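Local coordinates for protein glycosaminoglycan xylosylkinase (Hydra vulgaris, PDB 5XOM) that probably phosphorylates xylose in the linkage region of glycosaminoglycans, as a secretory-pathway kinase of the Fam20 family, at residues I136-L141 against S267-L272; K299-P304 against P354-D359; H140-R143 against Y148-P151. One frame throughout, in Å; residues are numbered along the deposited sequence.

Contact 1 of 3, residues I136-L141 against S267-L272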
ATOM      1  N   ILE A 136     -16.173  10.091  11.702  1.00 21.60           N
ATOM      2  CA  ILE A 136     -14.787  10.341  11.312  1.00 21.85           C
ATOM      3  C   ILE A 136     -13.830   9.681  12.296  1.00 22.53           C
ATOM      4  O   ILE A 136     -12.895   8.975  11.902  1.00 20.81           O
ATOM      5  CB  ILE A 136     -14.528  11.853  11.206  1.00 22.78           C
ATOM      6  CG1 ILE A 136     -15.433  12.462  10.134  1.00 17.21           C
ATOM      7  CG2 ILE A 136     -13.064  12.124  10.879  1.00 18.97           C
ATOM      8  CD1 ILE A 136     -15.525  13.954  10.209  1.00 16.98           C
ATOM      9  N   ALA A 137     -14.050   9.904  13.594  1.00 18.05           N
ATOM     10  CA  ALA A 137     -13.159   9.337  14.600  1.00 21.05           C
ATOM     11  C   ALA A 137     -13.212   7.814  14.588  1.00 21.39           C
ATOM     12  O   ALA A 137     -12.177   7.151  14.702  1.00 20.67           O
ATOM     13  CB  ALA A 137     -13.510   9.882  15.980  1.00 17.81           C
ATOM     14  N   ALA A 138     -14.408   7.240  14.434  1.00 24.99           N
ATOM     15  CA  ALA A 138     -14.530   5.785  14.440  1.00 22.22           C
ATOM     16  C   ALA A 138     -13.818   5.162  13.242  1.00 20.84           C
ATOM     17  O   ALA A 138     -13.217   4.090  13.358  1.00 21.07           O
ATOM     18  CB  ALA A 138     -16.006   5.386  14.453  1.00 18.81           C
ATOM     19  N   PHE A 139     -13.867   5.820  12.083  1.00 24.28           N
ATOM     20  CA  PHE A 139     -13.191   5.265  10.920  1.00 22.86           C
ATOM     21  C   PHE A 139     -11.676   5.239  11.117  1.00 19.45           C
ATOM     22  O   PHE A 139     -11.031   4.217  10.861  1.00 24.75           O
ATOM     23  CB  PHE A 139     -13.570   6.051   9.664  1.00 21.45           C
ATOM     24  CG  PHE A 139     -12.555   5.961   8.571  1.00 23.69           C
ATOM     25  CD1 PHE A 139     -12.327   4.766   7.904  1.00 23.33           C
ATOM     26  CD2 PHE A 139     -11.831   7.081   8.198  1.00 20.20           C
ATOM     27  CE1 PHE A 139     -11.383   4.688   6.896  1.00 26.36           C
ATOM     28  CE2 PHE A 139     -10.889   7.015   7.191  1.00 24.51           C
ATOM     29  CZ  PHE A 139     -10.663   5.818   6.539  1.00 26.86           C
ATOM     30  N   HIS A 140     -11.092   6.328  11.617  1.00 18.05           N
ATOM     31  CA  HIS A 140      -9.646   6.318  11.816  1.00 22.34           C
ATOM     32  C   HIS A 140      -9.237   5.394  12.950  1.00 20.08           C
ATOM     33  O   HIS A 140      -8.158   4.794  12.897  1.00 23.80           O
ATOM     34  CB  HIS A 140      -9.128   7.730  12.057  1.00 18.24           C
ATOM     35  CG  HIS A 140      -9.165   8.575  10.831  1.00 25.22           C
ATOM     36  ND1 HIS A 140      -8.279   8.404   9.791  1.00 17.66           N
ATOM     37  CD2 HIS A 140      -9.997   9.576  10.459  1.00 21.46           C
ATOM     38  CE1 HIS A 140      -8.559   9.269   8.832  1.00 17.57           C
ATOM     39  NE2 HIS A 140      -9.597   9.992   9.214  1.00 19.44           N
ATOM     40  N   LEU A 141     -10.072   5.253  13.978  1.00 19.59           N
ATOM     41  CA  LEU A 141      -9.714   4.319  15.032  1.00 18.92           C
ATOM     42  C   LEU A 141      -9.798   2.882  14.532  1.00 21.59           C
ATOM     43  O   LEU A 141      -9.032   2.024  14.977  1.00 19.76           O
ATOM     44  CB  LEU A 141     -10.607   4.520  16.258  1.00 19.48           C
ATOM     45  CG  LEU A 141     -10.423   3.452  17.327  1.00 24.11           C
ATOM     46  CD1 LEU A 141      -9.156   3.779  18.104  1.00 26.96           C
ATOM     47  CD2 LEU A 141     -11.617   3.360  18.270  1.00 29.08           C
ATOM     48  N   SER A 267     -17.508  -5.567  19.699  1.00 29.22           N
ATOM     49  CA  SER A 267     -17.935  -5.082  21.008  1.00 31.23           C
ATOM     50  C   SER A 267     -16.825  -4.293  21.690  1.00 28.45           C
ATOM     51  O   SER A 267     -17.102  -3.319  22.399  1.00 28.05           O
ATOM     52  CB  SER A 267     -18.382  -6.246  21.891  1.00 33.06           C
ATOM     53  OG  SER A 267     -17.270  -6.961  22.401  1.00 33.25           O
ATOM     54  N   ILE A 268     -15.568  -4.678  21.464  1.00 26.78           N
ATOM     55  CA  ILE A 268     -14.442  -3.901  21.971  1.00 27.75           C
ATOM     56  C   ILE A 268     -14.377  -2.551  21.270  1.00 33.40           C
ATOM     57  O   ILE A 268     -14.201  -1.505  21.908  1.00 31.62           O
ATOM     58  CB  ILE A 268     -13.132  -4.692  21.794  1.00 25.69           C
ATOM     59  CG1 ILE A 268     -13.088  -5.875  22.764  1.00 28.32           C
ATOM     60  CG2 ILE A 268     -11.915  -3.786  21.973  1.00 25.23           C
ATOM     61  CD1 ILE A 268     -11.993  -6.871  22.451  1.00 30.96           C
ATOM     62  N   PHE A 269     -14.526  -2.555  19.942  1.00 29.78           N
ATOM     63  CA  PHE A 269     -14.505  -1.310  19.184  1.00 30.61           C
ATOM     64  C   PHE A 269     -15.664  -0.406  19.592  1.00 25.43           C
ATOM     65  O   PHE A 269     -15.478   0.797  19.803  1.00 25.43           O
ATOM     66  CB  PHE A 269     -14.543  -1.640  17.691  1.00 22.46           C
ATOM     67  CG  PHE A 269     -14.732  -0.450  16.782  1.00 21.89           C
ATOM     68  CD1 PHE A 269     -13.656   0.358  16.441  1.00 22.98           C
ATOM     69  CD2 PHE A 269     -15.973  -0.184  16.213  1.00 22.00           C
ATOM     70  CE1 PHE A 269     -13.814   1.434  15.585  1.00 20.97           C
ATOM     71  CE2 PHE A 269     -16.141   0.897  15.342  1.00 23.12           C
ATOM     72  CZ  PHE A 269     -15.052   1.706  15.031  1.00 22.86           C
ATOM     73  N   ASP A 270     -16.862  -0.976  19.739  1.00 24.80           N
ATOM     74  CA  ASP A 270     -18.015  -0.178  20.146  1.00 27.87           C
ATOM     75  C   ASP A 270     -17.871   0.341  21.569  1.00 31.25           C
ATOM     76  O   ASP A 270     -18.340   1.444  21.879  1.00 24.96           O
ATOM     77  CB  ASP A 270     -19.300  -0.994  20.002  1.00 24.47           C
ATOM     78  CG  ASP A 270     -19.799  -1.046  18.566  1.00 34.36           C
ATOM     79  OD1 ASP A 270     -19.467  -0.121  17.780  1.00 33.33           O
ATOM     80  OD2 ASP A 270     -20.522  -2.000  18.216  1.00 32.51           O
ATOM     81  N   PHE A 271     -17.241  -0.443  22.443  1.00 29.94           N
ATOM     82  CA  PHE A 271     -17.030  -0.005  23.818  1.00 24.02           C
ATOM     83  C   PHE A 271     -16.082   1.184  23.879  1.00 23.43           C
ATOM     84  O   PHE A 271     -16.303   2.112  24.668  1.00 26.28           O
ATOM     85  CB  PHE A 271     -16.507  -1.159  24.668  1.00 29.01           C
ATOM     86  CG  PHE A 271     -16.036  -0.740  26.036  1.00 30.75           C
ATOM     87  CD1 PHE A 271     -16.933  -0.326  27.009  1.00 33.68           C
ATOM     88  CD2 PHE A 271     -14.686  -0.716  26.330  1.00 32.81           C
ATOM     89  CE1 PHE A 271     -16.480   0.071  28.274  1.00 30.20           C
ATOM     90  CE2 PHE A 271     -14.235  -0.315  27.581  1.00 33.88           C
ATOM     91  CZ  PHE A 271     -15.125   0.076  28.548  1.00 32.50           C
ATOM     92  N   LEU A 272     -15.014   1.180  23.068  1.00 23.09           N
ATOM     93  CA  LEU A 272     -14.073   2.300  23.104  1.00 28.17           C
ATOM     94  C   LEU A 272     -14.717   3.597  22.631  1.00 25.61           C
ATOM     95  O   LEU A 272     -14.418   4.670  23.166  1.00 21.98           O
ATOM     96  CB  LEU A 272     -12.823   2.005  22.274  1.00 26.37           C
ATOM     97  CG  LEU A 272     -12.035   0.751  22.639  1.00 32.33           C
ATOM     98  CD1 LEU A 272     -11.188   0.303  21.450  1.00 29.18           C
ATOM     99  CD2 LEU A 272     -11.195   1.011  23.895  1.00 25.46           C
TER

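Contact 2 of 3, residues K299-P304 against P354-D359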
ATOM      1  N   LYS A 299     -23.505   6.854  16.502  1.00 25.31           N
ATOM      2  CA  LYS A 299     -24.111   7.048  17.816  1.00 30.03           C
ATOM      3  C   LYS A 299     -23.086   6.704  18.891  1.00 27.91           C
ATOM      4  O   LYS A 299     -23.229   5.794  19.707  1.00 29.34           O
ATOM      5  CB  LYS A 299     -25.383   6.221  17.952  1.00 28.46           C
ATOM      6  CG  LYS A 299     -26.327   6.788  19.004  1.00 42.69           C
ATOM      7  CD  LYS A 299     -27.333   7.752  18.397  1.00 45.42           C
ATOM      8  CE  LYS A 299     -28.366   7.006  17.587  1.00 46.06           C
ATOM      9  NZ  LYS A 299     -29.139   6.100  18.479  1.00 57.40           N
ATOM     10  N   SER A 300     -22.033   7.511  18.883  1.00 23.59           N
ATOM     11  CA  SER A 300     -20.886   7.291  19.740  1.00 24.58           C
ATOM     12  C   SER A 300     -20.317   8.651  20.116  1.00 21.21           C
ATOM     13  O   SER A 300     -20.769   9.695  19.629  1.00 19.74           O
ATOM     14  CB  SER A 300     -19.862   6.377  19.045  1.00 24.63           C
ATOM     15  OG  SER A 300     -19.450   6.919  17.806  1.00 36.06           O
ATOM     16  N   PHE A 301     -19.323   8.627  21.005  1.00 23.77           N
ATOM     17  CA  PHE A 301     -18.716   9.846  21.549  1.00 20.07           C
ATOM     18  C   PHE A 301     -19.790  10.845  21.989  1.00 24.58           C
ATOM     19  O   PHE A 301     -19.726  12.039  21.686  1.00 23.48           O
ATOM     20  CB  PHE A 301     -17.743  10.473  20.546  1.00 19.23           C
ATOM     21  CG  PHE A 301     -16.566   9.581  20.211  1.00 27.65           C
ATOM     22  CD1 PHE A 301     -15.517   9.422  21.113  1.00 19.50           C
ATOM     23  CD2 PHE A 301     -16.501   8.916  18.993  1.00 19.01           C
ATOM     24  CE1 PHE A 301     -14.431   8.602  20.811  1.00 25.56           C
ATOM     25  CE2 PHE A 301     -15.417   8.093  18.680  1.00 19.05           C
ATOM     26  CZ  PHE A 301     -14.382   7.933  19.594  1.00 24.51           C
ATOM     27  N   GLY A 302     -20.790  10.341  22.710  1.00 23.69           N
ATOM     28  CA  GLY A 302     -21.828  11.182  23.272  1.00 27.15           C
ATOM     29  C   GLY A 302     -21.500  11.677  24.669  1.00 27.32           C
ATOM     30  O   GLY A 302     -21.933  12.767  25.044  1.00 30.88           O
ATOM     31  N   ASN A 303     -20.715  10.909  25.443  1.00 24.83           N
ATOM     32  CA  ASN A 303     -20.374  11.324  26.800  1.00 21.43           C
ATOM     33  C   ASN A 303     -18.981  10.812  27.148  1.00 21.61           C
ATOM     34  O   ASN A 303     -18.766   9.603  27.273  1.00 24.84           O
ATOM     35  CB  ASN A 303     -21.407  10.838  27.823  1.00 28.14           C
ATOM     36  CG  ASN A 303     -21.086  11.284  29.260  1.00 26.85           C
ATOM     37  OD1 ASN A 303     -19.949  11.636  29.606  1.00 30.90           O
ATOM     38  ND2 ASN A 303     -22.131  11.381  30.065  1.00 24.80           N
ATOM     39  N   PRO A 304     -18.008  11.705  27.325  1.00 24.18           N
ATOM     40  CA  PRO A 304     -16.628  11.273  27.577  1.00 21.67           C
ATOM     41  C   PRO A 304     -16.376  10.828  29.008  1.00 26.12           C
ATOM     42  O   PRO A 304     -15.259  10.395  29.313  1.00 22.92           O
ATOM     43  CB  PRO A 304     -15.825  12.540  27.262  1.00 28.47           C
ATOM     44  CG  PRO A 304     -16.761  13.648  27.670  1.00 27.61           C
ATOM     45  CD  PRO A 304     -18.141  13.176  27.321  1.00 25.82           C
ATOM     46  N   PRO A 354     -10.554  20.257  14.726  1.00 27.46           N
ATOM     47  CA  PRO A 354     -10.627  19.114  15.667  1.00 30.28           C
ATOM     48  C   PRO A 354     -11.873  18.241  15.532  1.00 28.94           C
ATOM     49  O   PRO A 354     -12.983  18.749  15.352  1.00 27.05           O
ATOM     50  CB  PRO A 354     -10.603  19.776  17.059  1.00 29.90           C
ATOM     51  CG  PRO A 354     -10.355  21.213  16.855  1.00 29.27           C
ATOM     52  CD  PRO A 354     -10.466  21.559  15.409  1.00 21.67           C
ATOM     53  N   ILE A 355     -11.673  16.931  15.630  1.00 23.28           N
ATOM     54  CA  ILE A 355     -12.755  15.961  15.499  1.00 18.53           C
ATOM     55  C   ILE A 355     -13.324  15.582  16.861  1.00 24.94           C
ATOM     56  O   ILE A 355     -14.543  15.466  17.020  1.00 22.91           O
ATOM     57  CB  ILE A 355     -12.243  14.716  14.745  1.00 20.84           C
ATOM     58  CG1 ILE A 355     -11.682  15.105  13.370  1.00 16.55           C
ATOM     59  CG2 ILE A 355     -13.344  13.674  14.618  1.00 18.49           C
ATOM     60  CD1 ILE A 355     -12.643  15.868  12.496  1.00 17.97           C
ATOM     61  N   LEU A 356     -12.457  15.390  17.853  1.00 21.95           N
ATOM     62  CA  LEU A 356     -12.860  15.031  19.202  1.00 19.73           C
ATOM     63  C   LEU A 356     -12.256  16.007  20.199  1.00 22.27           C
ATOM     64  O   LEU A 356     -11.151  16.522  19.997  1.00 20.81           O
ATOM     65  CB  LEU A 356     -12.417  13.605  19.586  1.00 21.23           C
ATOM     66  CG  LEU A 356     -12.946  12.413  18.797  1.00 23.68           C
ATOM     67  CD1 LEU A 356     -12.187  11.134  19.178  1.00 18.64           C
ATOM     68  CD2 LEU A 356     -14.431  12.257  19.046  1.00 19.94           C
ATOM     69  N   THR A 357     -12.990  16.255  21.281  1.00 19.64           N
ATOM     70  CA  THR A 357     -12.419  16.994  22.395  1.00 28.86           C
ATOM     71  C   THR A 357     -11.387  16.132  23.108  1.00 26.42           C
ATOM     72  O   THR A 357     -11.390  14.901  23.008  1.00 24.80           O
ATOM     73  CB  THR A 357     -13.495  17.394  23.405  1.00 27.68           C
ATOM     74  OG1 THR A 357     -14.121  16.210  23.917  1.00 24.81           O
ATOM     75  CG2 THR A 357     -14.552  18.281  22.756  1.00 23.15           C
ATOM     76  N   SER A 358     -10.501  16.790  23.854  1.00 27.27           N
ATOM     77  CA  SER A 358      -9.491  16.033  24.588  1.00 28.93           C
ATOM     78  C   SER A 358     -10.123  15.114  25.630  1.00 31.90           C
ATOM     79  O   SER A 358      -9.507  14.105  25.996  1.00 33.88           O
ATOM     80  CB  SER A 358      -8.500  16.987  25.254  1.00 32.77           C
ATOM     81  OG  SER A 358      -9.168  17.905  26.096  1.00 40.21           O
ATOM     82  N   ASP A 359     -11.338  15.425  26.097  1.00 24.03           N
ATOM     83  CA  ASP A 359     -12.000  14.542  27.051  1.00 24.96           C
ATOM     84  C   ASP A 359     -12.424  13.221  26.414  1.00 25.17           C
ATOM     85  O   ASP A 359     -12.349  12.170  27.054  1.00 25.17           O
ATOM     86  CB  ASP A 359     -13.222  15.239  27.681  1.00 29.62           C
ATOM     87  CG  ASP A 359     -12.838  16.408  28.592  1.00 38.08           C
ATOM     88  OD1 ASP A 359     -11.801  16.340  29.269  1.00 30.06           O
ATOM     89  OD2 ASP A 359     -13.632  17.377  28.684  1.00 37.94           O
TER
HETATM   90  O   HOH W   1     -12.806  11.515  29.595  1.00 22.43           O

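Contact 3 of 3, residues H140-R143 against Y148-P151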
ATOM      1  N   HIS A 140     -11.092   6.328  11.617  1.00 18.05           N
ATOM      2  CA  HIS A 140      -9.646   6.318  11.816  1.00 22.34           C
ATOM      3  C   HIS A 140      -9.237   5.394  12.950  1.00 20.08           C
ATOM      4  O   HIS A 140      -8.158   4.794  12.897  1.00 23.80           O
ATOM      5  CB  HIS A 140      -9.128   7.730  12.057  1.00 18.24           C
ATOM      6  CG  HIS A 140      -9.165   8.575  10.831  1.00 25.22           C
ATOM      7  ND1 HIS A 140      -8.279   8.404   9.791  1.00 17.66           N
ATOM      8  CD2 HIS A 140      -9.997   9.576  10.459  1.00 21.46           C
ATOM      9  CE1 HIS A 140      -8.559   9.269   8.832  1.00 17.57           C
ATOM     10  NE2 HIS A 140      -9.597   9.992   9.214  1.00 19.44           N
ATOM     11  N   LEU A 141     -10.072   5.253  13.978  1.00 19.59           N
ATOM     12  CA  LEU A 141      -9.714   4.319  15.032  1.00 18.92           C
ATOM     13  C   LEU A 141      -9.798   2.882  14.532  1.00 21.59           C
ATOM     14  O   LEU A 141      -9.032   2.024  14.977  1.00 19.76           O
ATOM     15  CB  LEU A 141     -10.607   4.520  16.258  1.00 19.48           C
ATOM     16  CG  LEU A 141     -10.423   3.452  17.327  1.00 24.11           C
ATOM     17  CD1 LEU A 141      -9.156   3.779  18.104  1.00 26.96           C
ATOM     18  CD2 LEU A 141     -11.617   3.360  18.270  1.00 29.08           C
ATOM     19  N   ASP A 142     -10.696   2.622  13.583  1.00 22.08           N
ATOM     20  CA  ASP A 142     -10.814   1.286  13.002  1.00 25.21           C
ATOM     21  C   ASP A 142      -9.536   0.894  12.264  1.00 27.45           C
ATOM     22  O   ASP A 142      -9.084  -0.251  12.361  1.00 28.32           O
ATOM     23  CB  ASP A 142     -12.017   1.255  12.059  1.00 24.06           C
ATOM     24  CG  ASP A 142     -12.031   0.041  11.151  1.00 29.01           C
ATOM     25  OD1 ASP A 142     -11.440   0.105  10.052  1.00 28.45           O
ATOM     26  OD2 ASP A 142     -12.652  -0.975  11.518  1.00 29.14           O
ATOM     27  N   ARG A 143      -8.908   1.852  11.571  1.00 22.57           N
ATOM     28  CA  ARG A 143      -7.617   1.588  10.938  1.00 26.02           C
ATOM     29  C   ARG A 143      -6.501   1.514  11.975  1.00 26.23           C
ATOM     30  O   ARG A 143      -5.632   0.637  11.896  1.00 29.16           O
ATOM     31  CB  ARG A 143      -7.319   2.664   9.899  1.00 21.51           C
ATOM     32  CG  ARG A 143      -8.417   2.811   8.872  1.00 22.10           C
ATOM     33  CD  ARG A 143      -8.012   3.727   7.743  1.00 19.39           C
ATOM     34  NE  ARG A 143      -6.958   3.124   6.929  1.00 28.56           N
ATOM     35  CZ  ARG A 143      -5.738   3.632   6.802  1.00 36.87           C
ATOM     36  NH1 ARG A 143      -5.418   4.761   7.423  1.00 42.23           N
ATOM     37  NH2 ARG A 143      -4.838   3.022   6.045  1.00 36.64           N
ATOM     38  N   TYR A 148      -9.770  -2.584  10.172  1.00 24.86           N
ATOM     39  CA  TYR A 148      -9.948  -2.323   8.740  1.00 25.96           C
ATOM     40  C   TYR A 148     -11.326  -2.771   8.235  1.00 30.14           C
ATOM     41  O   TYR A 148     -11.464  -3.285   7.125  1.00 29.88           O
ATOM     42  CB  TYR A 148      -8.819  -2.965   7.916  1.00 29.39           C
ATOM     43  CG  TYR A 148      -7.441  -2.404   8.254  1.00 26.79           C
ATOM     44  CD1 TYR A 148      -7.089  -1.109   7.885  1.00 23.07           C
ATOM     45  CD2 TYR A 148      -6.504  -3.162   8.949  1.00 31.04           C
ATOM     46  CE1 TYR A 148      -5.848  -0.585   8.200  1.00 25.85           C
ATOM     47  CE2 TYR A 148      -5.254  -2.643   9.267  1.00 26.28           C
ATOM     48  CZ  TYR A 148      -4.934  -1.357   8.891  1.00 29.86           C
ATOM     49  OH  TYR A 148      -3.701  -0.839   9.212  1.00 29.82           O
ATOM     50  N   ARG A 149     -12.366  -2.534   9.039  1.00 25.13           N
ATOM     51  CA  ARG A 149     -13.734  -2.943   8.734  1.00 26.69           C
ATOM     52  C   ARG A 149     -14.699  -1.785   8.563  1.00 26.68           C
ATOM     53  O   ARG A 149     -15.918  -2.017   8.536  1.00 26.22           O
ATOM     54  CB  ARG A 149     -14.264  -3.852   9.832  1.00 29.03           C
ATOM     55  CG  ARG A 149     -13.381  -4.998  10.019  1.00 39.03           C
ATOM     56  CD  ARG A 149     -13.681  -5.838  11.216  1.00 31.25           C
ATOM     57  NE  ARG A 149     -12.457  -6.575  11.450  1.00 33.43           N
ATOM     58  CZ  ARG A 149     -12.276  -7.486  12.381  1.00 27.56           C
ATOM     59  NH1 ARG A 149     -13.253  -7.849  13.220  1.00 27.24           N
ATOM     60  NH2 ARG A 149     -11.090  -8.067  12.459  1.00 39.81           N
ATOM     61  N   ALA A 150     -14.204  -0.555   8.520  1.00 26.35           N
ATOM     62  CA  ALA A 150     -15.045   0.624   8.415  1.00 19.45           C
ATOM     63  C   ALA A 150     -14.860   1.292   7.058  1.00 26.05           C
ATOM     64  O   ALA A 150     -13.716   1.464   6.619  1.00 25.57           O
ATOM     65  CB  ALA A 150     -14.710   1.620   9.532  1.00 19.12           C
ATOM     66  N   PRO A 151     -15.942   1.665   6.378  1.00 23.86           N
ATOM     67  CA  PRO A 151     -15.833   2.381   5.113  1.00 25.15           C
ATOM     68  C   PRO A 151     -15.183   3.799   5.342  1.00 20.93           C
ATOM     69  O   PRO A 151     -15.373   4.370   6.408  1.00 21.54           O
ATOM     70  CB  PRO A 151     -17.269   2.522   4.617  1.00 22.27           C
ATOM     71  CG  PRO A 151     -18.129   1.829   5.591  1.00 26.41           C
ATOM     72  CD  PRO A 151     -17.342   1.437   6.788  1.00 23.71           C
TER
HETATM   73  O   HOH W   2     -11.329   1.196   7.665  1.00 31.80           O
HETATM   74  O   HOH W   3      -2.946   0.135  11.988  1.00 47.09           O

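Contact 1 of 3, residues I136-L141 against S267-L272
The helical segments 136-141 and 267-272 run closer to antiparallel than to parallel, with 137° between their N-to-C directions and axes 11.2 Å apart at closest approach, and their nearest CA atoms are those of Leu141 and Phe269. That wide spacing is bridged mostly by one aromatic ring. Phe269 has CG anti to the backbone N (chi1 171°), which carries the ring across to the other helix, where CZ meets Ala138 CB at 3.8 Å. The same corner of the ring points at a backbone oxygen: Ala138 O lies in the ring plane at the edge, 3.4 Å from CZ, where the slightly positive C-H rim suits a carbonyl.

Its place in the chain, between strands 106-112 and 153-159, makes helix 132-144 the probable counterpart of the C helix of protein kinases. Helix 259-273 probably belongs to the mainly helical C-lobe, so the contact would join the two lobes, here through apolar side chains. Leu141 and Phe269 lie alongside one another, pointing opposite ways, and Leu141 CD2 comes obliquely to the ring, 4.0 Å from Phe269 CE1. The same methyl also reaches Leu272 CB at 4.4 Å, a looser touch. No hydrogen bond crosses between the segments. Beyond them, His294 stacks on the Phe269 ring, and Leu343 of helix 339-347 covers Leu141.

Contact 2 of 3, residues K299-P304 against P354-D359
Phe301 and Pro304 are the residues through which the irregular segment 299-304 meets 354-359. Lys299, ahead of them, turns elsewhere, forming a salt bridge with Asp277, and the Ser300 hydroxyl bonds to Asn297 O. At Phe301 the backbone takes a left-handed conformation (phi 47°, psi 46°), and CG, anti to the carbonyl carbon (chi1 -63°), places the ring against Leu356. The leucine comes in roughly perpendicular to the phenylalanine side chain. Leu356 CD2 makes a CH-pi contact over one face, 3.8 Å from the ring centroid and displaced toward the CG side, with Phe301 CG itself 3.6 Å away. The other branch, CD1, sits toward the far rim, 3.8 Å from Phe301 CE1.

Past Gly302 and Asn303, Pro304 packs beside the first turn of helix 358-382. Its CB is 3.5 Å from Asp359 O and 3.8 Å from Asp359 CB. Water 1 donates to both Pro304 O and Asp359 O, at 2.7 Å from each, tying two main-chain carbonyls together; Arg366 NH2 also bonds to Pro304 O. Thr357 is the N-cap of that helix, its hydroxyl bonding weakly to His360 N. The Phe301-Leu356 pair lies on Ala137 of helix 132-144, with Leu343 and Leu347 of helix 339-347 and Leu361 of helix 358-382 also packing on Leu356.

Contact 3 of 3, residues H140-R143 against Y148-P151
Asp142, near the C-terminal end of helix 132-144, holds the turn that leads into strand 153-159, probably the equivalent of the link between the C helix and strand four in a protein kinase. Its CG is anti to the backbone N (chi1 166°), which sends the carboxylate to the main chain of 148-151. Arg149 N donates to the syn lone pair of Asp142 OD2 at 2.9 Å (157° at the hydrogen) and more weakly to OD1. Ala150 N adds a weak bond to Asp142 OD1 at 3.2 Å, and Ala150 CB packs 3.5 Å from Asp142 CG. Water 2 donates to both OD1 and Ala150 O, while His294 ND1 bonds to OD2. The carboxylate is thus gripped from several directions, which probably stabilises its negative charge.

The backbone joins in, Tyr148 N donating to Asp142 O at 3.3 Å. The Arg149 guanidinium forms a salt bridge with Asp265, and that of Arg143 bonds to Val64 O. Tyr148 lies across Arg143, with ring CE1 4.0 Å from Arg143 CB. Water 3 donates to Arg143 O at 2.7 Å and is hydrogen-bonded to Tyr148 OH at 3.0 Å.

Helix 132-144 connects all three contacts. Contacts 1 and 3 share His140 and Leu141, and their centres are about 8 Å apart; Phe269 CE1 lies 3.9 Å from Asp142 N, and Phe139 CD1 packs 3.4 Å from Pro151 O. His294 binds the pair, stacking on Phe269 and bonding to Asp142. Contact 2 borders another side of the helix: Ala137 CB sits 3.7 Å from Leu356 CD1 and 3.8 Å from Phe301 CE2, with the centres of contacts 1 and 2 about 11 Å apart. Contacts 2 and 3 do not touch, their centres lying about 17 Å apart and their nearest atoms about 6 Å. No nucleotide is bound; as a C-helix counterpart, helix 132-144 would border the kinase cleft.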